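Local atomic coordinates of exodeoxyribonuclease III (Archaeoglobus fulgidus, PDB entry 2VOA), a protein that acts as an AP endonuclease, cutting DNA at abasic sites, and probably uses magnesium or manganese ions as cofactors. Residues P21-N26 against I51-V56; E115-K120 against E170-A175; V185-K190 against V231-D236. The protein carries 1 engineered substitution. All coordinates share one frame; numbering follows the deposited sequence.

Interaction 1: P21-N26 against I51-V56; sequences PWLKEN and IGYHVV
Leu23 of helix 16-26 packs against Ile51 and Tyr53 in the loop before strand 54-60. Its CG stands anti to the carbonyl carbon (chi1 -75°), and CD2 and CB then serve different neighbours. CD2 rides over one face of the Tyr53 ring, 4.1 Å from the ring centroid and shifted toward the rim, a CH-pi contact; CB, lower down, meets Ile51 CD1 at 3.6 Å, the two side chains crossing at about a right angle. Phe48 and Leu31 pack on the same leucine, and the tyrosine OH is hydrogen-bonded to Pro28 O, which fixes the ring from its far end. Were Tyr53 an alanine, Leu23 CD2 would probably lose the ring face it rests on and Pro28 O its hydroxyl partner. The turn itself illustrates a Schellman ending: Gly52, with positive phi, closes helix 45-49, and the chain then enters strand 54-60 at the margin of one sheet of the DNase I-like alpha/beta sandwich. Helix 16-26 packs on this sheet, with Trp22 and Leu23 on Leu31 of strand 30-34. One residue on, Lys24 contributes chiefly the aliphatic part of its chain. Its CE lies 3.7 Å from Ile51 CG2 and its CG 3.9 Å from that same methyl, along a chain bent near its end. Asn26 turns back onto its own helix: ND2 donates to Trp22 O (3.1 Å, 159°), a carbonyl that also accepts from Asn26 N, and the amide nitrogen sits above the rim of the Trp22 ring.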
loop_
_atom_site.group_PDB
_atom_site.type_symbol
_atom_site.label_atom_id
_atom_site.label_comp_id
_atom_site.label_asym_id
_atom_site.label_seq_id
_atom_site.Cartn_x
_atom_site.Cartn_y
_atom_site.Cartn_z
ATOM N N PRO A 21 -9.727 -12.539 7.516
ATOM C CA PRO A 21 -10.734 -13.322 6.755
ATOM C C PRO A 21 -10.380 -14.823 6.638
ATOM O O PRO A 21 -11.281 -15.692 6.640
ATOM C CB PRO A 21 -10.705 -12.664 5.372
ATOM C CG PRO A 21 -10.260 -11.247 5.645
ATOM C CD PRO A 21 -9.220 -11.398 6.722
ATOM N N TRP A 22 -9.087 -15.130 6.541
ATOM C CA TRP A 22 -8.676 -16.523 6.420
ATOM C C TRP A 22 -9.049 -17.287 7.710
ATOM O O TRP A 22 -9.557 -18.404 7.638
ATOM C CB TRP A 22 -7.183 -16.634 6.078
ATOM C CG TRP A 22 -6.767 -18.037 5.734
ATOM C CD1 TRP A 22 -6.767 -18.617 4.491
ATOM C CD2 TRP A 22 -6.328 -19.036 6.646
ATOM N NE1 TRP A 22 -6.355 -19.932 4.579
ATOM C CE2 TRP A 22 -6.053 -20.208 5.888
ATOM C CE3 TRP A 22 -6.112 -19.057 8.032
ATOM C CZ2 TRP A 22 -5.581 -21.398 6.482
ATOM C CZ3 TRP A 22 -5.635 -20.243 8.625
ATOM C CH2 TRP A 22 -5.397 -21.397 7.844
ATOM N N LEU A 23 -8.823 -16.670 8.875
ATOM C CA LEU A 23 -9.211 -17.280 10.163
ATOM C C LEU A 23 -10.731 -17.446 10.268
ATOM O O LEU A 23 -11.231 -18.470 10.737
ATOM C CB LEU A 23 -8.679 -16.478 11.361
ATOM C CG LEU A 23 -7.181 -16.622 11.656
ATOM C CD1 LEU A 23 -6.727 -15.567 12.633
ATOM C CD2 LEU A 23 -6.854 -18.016 12.181
ATOM N N LYS A 24 -11.473 -16.439 9.823
ATOM C CA LYS A 24 -12.933 -16.533 9.831
ATOM C C LYS A 24 -13.442 -17.699 8.974
ATOM O O LYS A 24 -14.390 -18.381 9.354
ATOM C CB LYS A 24 -13.551 -15.200 9.402
ATOM C CG LYS A 24 -13.740 -14.243 10.573
ATOM C CD LYS A 24 -14.926 -13.305 10.347
ATOM C CE LYS A 24 -15.715 -13.046 11.656
ATOM N NZ LYS A 24 -16.362 -11.681 11.712
ATOM N N GLU A 25 -12.787 -17.942 7.839
ATOM C CA GLU A 25 -13.227 -18.960 6.877
ATOM C C GLU A 25 -12.836 -20.354 7.335
ATOM O O GLU A 25 -13.663 -21.273 7.308
ATOM C CB GLU A 25 -12.641 -18.683 5.486
ATOM C CG GLU A 25 -12.867 -19.779 4.416
ATOM C CD GLU A 25 -14.341 -20.011 4.029
ATOM O OE1 GLU A 25 -15.165 -19.081 4.120
ATOM O OE2 GLU A 25 -14.678 -21.141 3.602
ATOM N N ASN A 26 -11.586 -20.482 7.772
ATOM C CA ASN A 26 -10.958 -21.776 8.023
ATOM C C ASN A 26 -11.042 -22.235 9.475
ATOM O O ASN A 26 -10.956 -23.440 9.766
ATOM C CB ASN A 26 -9.510 -21.737 7.526
ATOM C CG ASN A 26 -9.438 -21.713 6.004
ATOM O OD1 ASN A 26 -9.516 -22.773 5.353
ATOM N ND2 ASN A 26 -9.334 -20.508 5.426
ATOM N N ILE A 51 -12.382 -11.303 16.262
ATOM C CA ILE A 51 -12.905 -12.503 15.610
ATOM C C ILE A 51 -12.763 -13.748 16.505
ATOM O O ILE A 51 -12.888 -14.881 16.029
ATOM C CB ILE A 51 -12.296 -12.718 14.188
ATOM C CG1 ILE A 51 -10.763 -12.873 14.237
ATOM C CG2 ILE A 51 -12.694 -11.561 13.271
ATOM C CD1 ILE A 51 -10.224 -13.726 13.125
ATOM N N GLY A 52 -12.503 -13.526 17.794
ATOM C CA GLY A 52 -12.565 -14.591 18.788
ATOM C C GLY A 52 -11.282 -15.406 18.914
ATOM O O GLY A 52 -11.317 -16.554 19.363
ATOM N N TYR A 53 -10.159 -14.805 18.535
ATOM C CA TYR A 53 -8.846 -15.454 18.693
ATOM C C TYR A 53 -7.977 -14.798 19.762
ATOM O O TYR A 53 -7.812 -13.576 19.783
ATOM C CB TYR A 53 -8.087 -15.506 17.355
ATOM C CG TYR A 53 -8.535 -16.663 16.496
ATOM C CD1 TYR A 53 -9.694 -16.578 15.711
ATOM C CD2 TYR A 53 -7.815 -17.864 16.502
ATOM C CE1 TYR A 53 -10.125 -17.662 14.933
ATOM C CE2 TYR A 53 -8.240 -18.963 15.712
ATOM C CZ TYR A 53 -9.385 -18.845 14.943
ATOM O OH TYR A 53 -9.782 -19.931 14.183
ATOM N N HIS A 54 -7.417 -15.624 20.641
ATOM C CA HIS A 54 -6.283 -15.217 21.455
ATOM C C HIS A 54 -5.092 -15.119 20.534
ATOM O O HIS A 54 -5.027 -15.823 19.518
ATOM C CB HIS A 54 -5.989 -16.257 22.536
ATOM C CG HIS A 54 -7.080 -16.392 23.546
ATOM N ND1 HIS A 54 -8.092 -17.324 23.435
ATOM C CD2 HIS A 54 -7.321 -15.707 24.683
ATOM C CE1 HIS A 54 -8.915 -17.201 24.463
ATOM N NE2 HIS A 54 -8.468 -16.229 25.237
ATOM N N VAL A 55 -4.148 -14.255 20.894
ATOM C CA VAL A 55 -2.900 -14.193 20.149
ATOM C C VAL A 55 -1.761 -13.851 21.105
ATOM O O VAL A 55 -1.864 -12.911 21.926
ATOM C CB VAL A 55 -2.995 -13.234 18.911
ATOM C CG1 VAL A 55 -3.187 -11.764 19.326
ATOM C CG2 VAL A 55 -1.810 -13.410 17.974
ATOM N N VAL A 56 -0.714 -14.663 21.036
ATOM C CA VAL A 56 0.552 -14.371 21.732
ATOM C C VAL A 56 1.667 -14.071 20.718
ATOM O O VAL A 56 1.629 -14.559 19.583
ATOM C CB VAL A 56 0.932 -15.493 22.743
ATOM C CG1 VAL A 56 -0.128 -15.580 23.863
ATOM C CG2 VAL A 56 1.060 -16.840 22.082
#

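Interaction 2: E115-K120 against E170-A175; sequences EKYQYK and EDARRA
With chi1 at -171°, the Tyr117 ring extends on the side opposite the backbone N and spans the gap to the start of helix 170-180, where its OH arrives beside Asp171 and Ala172. Lys120, one turn along, is stretched out through all four torsions, so that its CE passes Ala172 CB at 4.2 Å on the way to a polar site beyond. The central bond is donated by Ala172 N to Tyr117 OH, 3.1 Å long and bent to 136° at the hydrogen. The amide belongs to the first turn of its helix, where no earlier turn supplies a backbone acceptor, and the phenol takes that place. The same OH is hydrogen-bonded to His169 ND1, which gives the hydroxyl two hydrogen-bond partners, and the two rings also meet. Around it the fit is close: Ala172 CB lies 3.5 Å and Asp171 CB 3.6 Å from Tyr117 OH, both obliquely placed to the ring. This is side-by-side helix packing in the DNase I-like fold: the segments 115-120 and 170-175 of helices 115-134 and 170-180 run nearly parallel, their axes 10.7 Å apart at closest and 17° askew. At so wide a spacing the long tyrosine does the bridging while a small alanine receives it. A water extends the contact at its margin, accepting from Gln118 NE2 at 3.0 Å and donating to Asp171 OD2 at 2.7 Å. The ammonium of Lys120 is held by the carbonyl oxygens of Asn148, Gln108 and Val166; since Asn148 is predicted to bind metal and stabilise the transition state, the lysine's bond to Asn148 O may help to place that residue. Nearby, Lys116 NZ forms a salt bridge with a phosphate of the bound DNA.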
loop_
_atom_site.group_PDB
_atom_site.type_symbol
_atom_site.label_atom_id
_atom_site.label_comp_id
_atom_site.label_asym_id
_atom_site.label_seq_id
_atom_site.Cartn_x
_atom_site.Cartn_y
_atom_site.Cartn_z
ATOM N N GLU A 115 28.752 -15.607 7.064
ATOM C CA GLU A 115 28.556 -15.824 8.495
ATOM C C GLU A 115 27.101 -16.192 8.824
ATOM O O GLU A 115 26.860 -17.079 9.643
ATOM C CB GLU A 115 29.041 -14.597 9.301
ATOM C CG GLU A 115 28.867 -14.707 10.814
ATOM C CD GLU A 115 29.694 -15.814 11.454
ATOM O OE1 GLU A 115 30.701 -16.267 10.852
ATOM O OE2 GLU A 115 29.323 -16.227 12.579
ATOM N N LYS A 116 26.135 -15.551 8.159
ATOM C CA LYS A 116 24.718 -15.837 8.409
ATOM C C LYS A 116 24.401 -17.306 8.179
ATOM O O LYS A 116 23.584 -17.863 8.895
ATOM C CB LYS A 116 23.802 -14.994 7.533
ATOM C CG LYS A 116 23.948 -13.480 7.715
ATOM C CD LYS A 116 22.750 -12.802 7.039
ATOM C CE LYS A 116 22.751 -11.292 7.212
ATOM N NZ LYS A 116 21.395 -10.752 6.868
ATOM N N TYR A 117 25.069 -17.930 7.198
ATOM C CA TYR A 117 24.842 -19.374 6.961
ATOM C C TYR A 117 25.386 -20.202 8.115
ATOM O O TYR A 117 24.719 -21.117 8.573
ATOM C CB TYR A 117 25.402 -19.849 5.624
ATOM C CG TYR A 117 24.979 -21.277 5.283
ATOM C CD1 TYR A 117 23.624 -21.588 5.061
ATOM C CD2 TYR A 117 25.932 -22.290 5.155
ATOM C CE1 TYR A 117 23.217 -22.890 4.741
ATOM C CE2 TYR A 117 25.543 -23.622 4.828
ATOM C CZ TYR A 117 24.200 -23.894 4.619
ATOM O OH TYR A 117 23.812 -25.166 4.306
ATOM N N GLN A 118 26.566 -19.840 8.621
ATOM C CA GLN A 118 27.109 -20.559 9.787
ATOM C C GLN A 118 26.174 -20.360 10.983
ATOM O O GLN A 118 25.935 -21.286 11.771
ATOM C CB GLN A 118 28.522 -20.081 10.108
ATOM C CG GLN A 118 29.547 -20.467 9.011
ATOM C CD GLN A 118 29.486 -21.953 8.674
ATOM O OE1 GLN A 118 29.604 -22.806 9.560
ATOM N NE2 GLN A 118 29.279 -22.268 7.396
ATOM N N TYR A 119 25.635 -19.154 11.115
ATOM C CA TYR A 119 24.667 -18.889 12.193
ATOM C C TYR A 119 23.398 -19.756 12.062
ATOM O O TYR A 119 22.918 -20.315 13.057
ATOM C CB TYR A 119 24.321 -17.385 12.286
ATOM C CG TYR A 119 23.508 -17.114 13.528
ATOM C CD1 TYR A 119 24.120 -17.133 14.794
ATOM C CD2 TYR A 119 22.140 -16.919 13.451
ATOM C CE1 TYR A 119 23.378 -16.915 15.951
ATOM C CE2 TYR A 119 21.373 -16.692 14.604
ATOM C CZ TYR A 119 22.006 -16.709 15.839
ATOM O OH TYR A 119 21.271 -16.498 16.970
ATOM N N LYS A 120 22.911 -19.926 10.834
ATOM C CA LYS A 120 21.773 -20.820 10.556
ATOM C C LYS A 120 22.089 -22.260 11.005
ATOM O O LYS A 120 21.271 -22.924 11.668
ATOM C CB LYS A 120 21.435 -20.790 9.060
ATOM C CG LYS A 120 20.287 -21.757 8.653
ATOM C CD LYS A 120 20.076 -21.653 7.153
ATOM C CE LYS A 120 18.815 -22.368 6.740
ATOM N NZ LYS A 120 18.437 -22.030 5.329
ATOM N N GLU A 170 23.388 -28.990 1.414
ATOM C CA GLU A 170 23.497 -30.234 2.165
ATOM C C GLU A 170 23.643 -30.023 3.682
ATOM O O GLU A 170 23.067 -30.791 4.464
ATOM C CB GLU A 170 24.635 -31.107 1.598
ATOM C CG GLU A 170 25.991 -30.541 1.829
ATOM C CD GLU A 170 27.086 -31.466 1.349
ATOM O OE1 GLU A 170 27.794 -31.083 0.399
ATOM O OE2 GLU A 170 27.220 -32.574 1.919
ATOM N N ASP A 171 24.389 -28.999 4.110
ATOM C CA ASP A 171 24.624 -28.822 5.566
ATOM C C ASP A 171 23.332 -28.463 6.310
ATOM O O ASP A 171 23.049 -29.006 7.378
ATOM C CB ASP A 171 25.726 -27.776 5.862
ATOM C CG ASP A 171 27.113 -28.212 5.367
ATOM O OD1 ASP A 171 27.351 -29.434 5.162
ATOM O OD2 ASP A 171 27.978 -27.314 5.182
ATOM N N ALA A 172 22.552 -27.559 5.730
ATOM C CA ALA A 172 21.268 -27.183 6.312
ATOM C C ALA A 172 20.281 -28.354 6.301
ATOM O O ALA A 172 19.569 -28.586 7.295
ATOM C CB ALA A 172 20.681 -25.969 5.576
ATOM N N ARG A 173 20.214 -29.059 5.167
ATOM C CA ARG A 173 19.330 -30.236 5.043
ATOM C C ARG A 173 19.685 -31.265 6.108
ATOM O O ARG A 173 18.793 -31.766 6.790
ATOM C CB ARG A 173 19.421 -30.863 3.647
ATOM C CG ARG A 173 18.800 -29.987 2.552
ATOM C CD ARG A 173 19.057 -30.625 1.151
ATOM N NE ARG A 173 18.306 -31.852 0.898
ATOM C CZ ARG A 173 18.629 -32.776 -0.003
ATOM N NH1 ARG A 173 19.733 -32.658 -0.741
ATOM N NH2 ARG A 173 17.861 -33.845 -0.153
ATOM N N ARG A 174 20.973 -31.559 6.270
ATOM C CA ARG A 174 21.413 -32.563 7.246
ATOM C C ARG A 174 21.060 -32.123 8.689
ATOM O O ARG A 174 20.605 -32.934 9.505
ATOM C CB ARG A 174 22.927 -32.810 7.116
ATOM C CG ARG A 174 23.472 -33.749 8.195
ATOM C CD ARG A 174 24.962 -33.999 8.104
ATOM N NE ARG A 174 25.317 -35.068 9.042
ATOM C CZ ARG A 174 25.547 -36.342 8.713
ATOM N NH1 ARG A 174 25.494 -36.748 7.443
ATOM N NH2 ARG A 174 25.847 -37.221 9.668
ATOM N N ALA A 175 21.279 -30.844 9.001
ATOM C CA ALA A 175 21.023 -30.326 10.345
ATOM C C ALA A 175 19.538 -30.364 10.682
ATOM O O ALA A 175 19.142 -30.677 11.797
ATOM C CB ALA A 175 21.586 -28.917 10.510
HETATM O O HOH W 1 28.949 -24.868 5.906
#

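Interaction 3: V185-K190 against V231-D236; sequences VDVLRK and VDCYAD
While Cys233 SG settles against Leu188, the NZ of Lys190 ties the same region together by polar means, hydrogen-bonding to Cys230 O, at the start of strand 230-235, and to Ala227 O of the helix before it. The thiol carries the rest. Because SG lies anti to the backbone N (chi1 -176°), it rests against the backbone of Leu188, 3.5 Å from Leu188 CA. Leu188 wraps it further, CB and CD1 each 3.9 Å from Cys233 SG, and Val187 CG2 closes in at 4.0 Å from that sulfur. Leu188 CD2, the other branch, lies over the centre of the Arg189 guanidinium, whose NH2 is paired with Asp155. On the strand side, Val231 and Asp232 both face Val254 in a classic beta bulge, and Asp232 OD1 takes a weak bond from Cys233 N. Val187 also touches Ile220 and Ala253, residues of two different sheets. Strand 185-186 borders one sheet and strand 230-235 the other; the cysteine of an edge strand in one sheet thus packs on the turn that follows the edge strand of the other, as in the alpha/beta sandwich of the DNase I-like family.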
loop_
_atom_site.group_PDB
_atom_site.type_symbol
_atom_site.label_atom_id
_atom_site.label_comp_id
_atom_site.label_asym_id
_atom_site.label_seq_id
_atom_site.Cartn_x
_atom_site.Cartn_y
_atom_site.Cartn_z
ATOM N N VAL A 185 7.261 -36.122 12.818
ATOM C CA VAL A 185 6.726 -36.561 11.526
ATOM C C VAL A 185 6.318 -35.339 10.673
ATOM O O VAL A 185 5.537 -34.499 11.122
ATOM C CB VAL A 185 5.514 -37.476 11.727
ATOM C CG1 VAL A 185 4.998 -37.936 10.388
ATOM C CG2 VAL A 185 5.930 -38.701 12.588
ATOM N N ASP A 186 6.832 -35.272 9.445
ATOM C CA ASP A 186 6.526 -34.151 8.528
ATOM C C ASP A 186 5.185 -34.551 7.922
ATOM O O ASP A 186 5.134 -35.320 6.950
ATOM C CB ASP A 186 7.601 -34.107 7.438
ATOM C CG ASP A 186 7.552 -32.867 6.542
ATOM O OD1 ASP A 186 6.582 -32.083 6.527
ATOM O OD2 ASP A 186 8.551 -32.670 5.812
ATOM N N VAL A 187 4.098 -34.087 8.530
ATOM C CA VAL A 187 2.778 -34.657 8.198
ATOM C C VAL A 187 2.340 -34.375 6.755
ATOM O O VAL A 187 1.560 -35.146 6.184
ATOM C CB VAL A 187 1.678 -34.278 9.259
ATOM C CG1 VAL A 187 2.010 -34.912 10.592
ATOM C CG2 VAL A 187 1.500 -32.738 9.364
ATOM N N LEU A 188 2.838 -33.285 6.166
ATOM C CA LEU A 188 2.572 -33.015 4.732
ATOM C C LEU A 188 2.918 -34.253 3.911
ATOM O O LEU A 188 2.173 -34.617 2.994
ATOM C CB LEU A 188 3.376 -31.804 4.232
ATOM C CG LEU A 188 3.134 -31.494 2.740
ATOM C CD1 LEU A 188 1.647 -31.228 2.454
ATOM C CD2 LEU A 188 4.032 -30.310 2.338
ATOM N N ARG A 189 4.022 -34.923 4.263
ATOM C CA ARG A 189 4.451 -36.133 3.530
ATOM C C ARG A 189 3.815 -37.452 3.991
ATOM O O ARG A 189 3.859 -38.459 3.267
ATOM C CB ARG A 189 5.988 -36.218 3.468
ATOM C CG ARG A 189 6.637 -34.945 2.920
ATOM C CD ARG A 189 6.060 -34.607 1.543
ATOM N NE ARG A 189 6.728 -33.472 0.927
ATOM C CZ ARG A 189 6.311 -32.891 -0.179
ATOM N NH1 ARG A 189 5.230 -33.368 -0.809
ATOM N NH2 ARG A 189 6.993 -31.867 -0.672
ATOM N N LYS A 190 3.169 -37.448 5.159
ATOM C CA LYS A 190 2.260 -38.559 5.480
ATOM C C LYS A 190 1.078 -38.603 4.501
ATOM O O LYS A 190 0.686 -39.680 4.012
ATOM C CB LYS A 190 1.743 -38.404 6.919
ATOM C CG LYS A 190 0.864 -39.570 7.396
ATOM C CD LYS A 190 0.237 -39.347 8.783
ATOM C CE LYS A 190 -0.457 -40.642 9.213
ATOM N NZ LYS A 190 -1.684 -40.359 9.993
ATOM N N VAL A 231 -5.120 -36.728 9.618
ATOM C CA VAL A 231 -5.992 -37.218 8.544
ATOM C C VAL A 231 -5.951 -36.362 7.267
ATOM O O VAL A 231 -6.417 -36.800 6.209
ATOM C CB VAL A 231 -7.449 -37.406 9.027
ATOM C CG1 VAL A 231 -7.542 -38.557 10.035
ATOM C CG2 VAL A 231 -7.994 -36.092 9.587
ATOM N N ASP A 232 -5.387 -35.166 7.365
ATOM C CA ASP A 232 -5.231 -34.298 6.190
ATOM C C ASP A 232 -4.129 -33.263 6.427
ATOM O O ASP A 232 -3.800 -32.942 7.567
ATOM C CB ASP A 232 -6.544 -33.600 5.859
ATOM C CG ASP A 232 -6.617 -33.154 4.390
ATOM O OD1 ASP A 232 -5.701 -33.492 3.583
ATOM O OD2 ASP A 232 -7.611 -32.494 4.040
ATOM N N CYS A 233 -3.528 -32.790 5.333
ATOM C CA CYS A 233 -2.541 -31.735 5.381
ATOM C C CYS A 233 -2.454 -31.204 3.962
ATOM O O CYS A 233 -2.445 -31.983 3.001
ATOM C CB CYS A 233 -1.188 -32.258 5.847
ATOM S SG CYS A 233 0.082 -30.973 6.052
ATOM N N TYR A 234 -2.451 -29.888 3.834
ATOM C CA TYR A 234 -2.440 -29.261 2.517
ATOM C C TYR A 234 -1.971 -27.817 2.619
ATOM O O TYR A 234 -2.024 -27.211 3.696
ATOM C CB TYR A 234 -3.846 -29.295 1.899
ATOM C CG TYR A 234 -4.934 -28.765 2.822
ATOM C CD1 TYR A 234 -5.275 -27.408 2.829
ATOM C CD2 TYR A 234 -5.615 -29.629 3.704
ATOM C CE1 TYR A 234 -6.285 -26.920 3.682
ATOM C CE2 TYR A 234 -6.611 -29.153 4.566
ATOM C CZ TYR A 234 -6.951 -27.807 4.544
ATOM O OH TYR A 234 -7.944 -27.374 5.405
ATOM N N ALA A 235 -1.508 -27.285 1.491
ATOM C CA ALA A 235 -1.162 -25.875 1.367
ATOM C C ALA A 235 -2.326 -25.164 0.708
ATOM O O ALA A 235 -2.868 -25.643 -0.288
ATOM C CB ALA A 235 0.144 -25.681 0.554
ATOM N N ASP A 236 -2.717 -24.029 1.262
ATOM C CA ASP A 236 -3.849 -23.261 0.715
ATOM C C ASP A 236 -3.395 -22.174 -0.261
ATOM O O ASP A 236 -2.857 -21.150 0.148
ATOM C CB ASP A 236 -4.666 -22.666 1.870
ATOM C CG ASP A 236 -5.967 -22.007 1.414
ATOM O OD1 ASP A 236 -6.704 -21.530 2.315
ATOM O OD2 ASP A 236 -6.261 -21.971 0.186
#

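Interaction 3 is the most central of the three and, like interaction 2, largely buried, whereas interaction 1 is partly open at the rim of the fold. Interactions 1 and 3 both reach the same sheet, interaction 1 through the loop leading into strand 54-60 and interaction 3 through strand 230-235, and join through Trp22 NE1 and Asp236 OD1, 2.8 Å apart in a probable hydrogen bond. Across the gap between segments both rely on apolar contact, through leucine against an aromatic ring or a thiol. Interaction 2, its centre about 34 Å from that of interaction 1, joins two helices by a hydrogen bond and a water, and it alone lies beside the bound DNA.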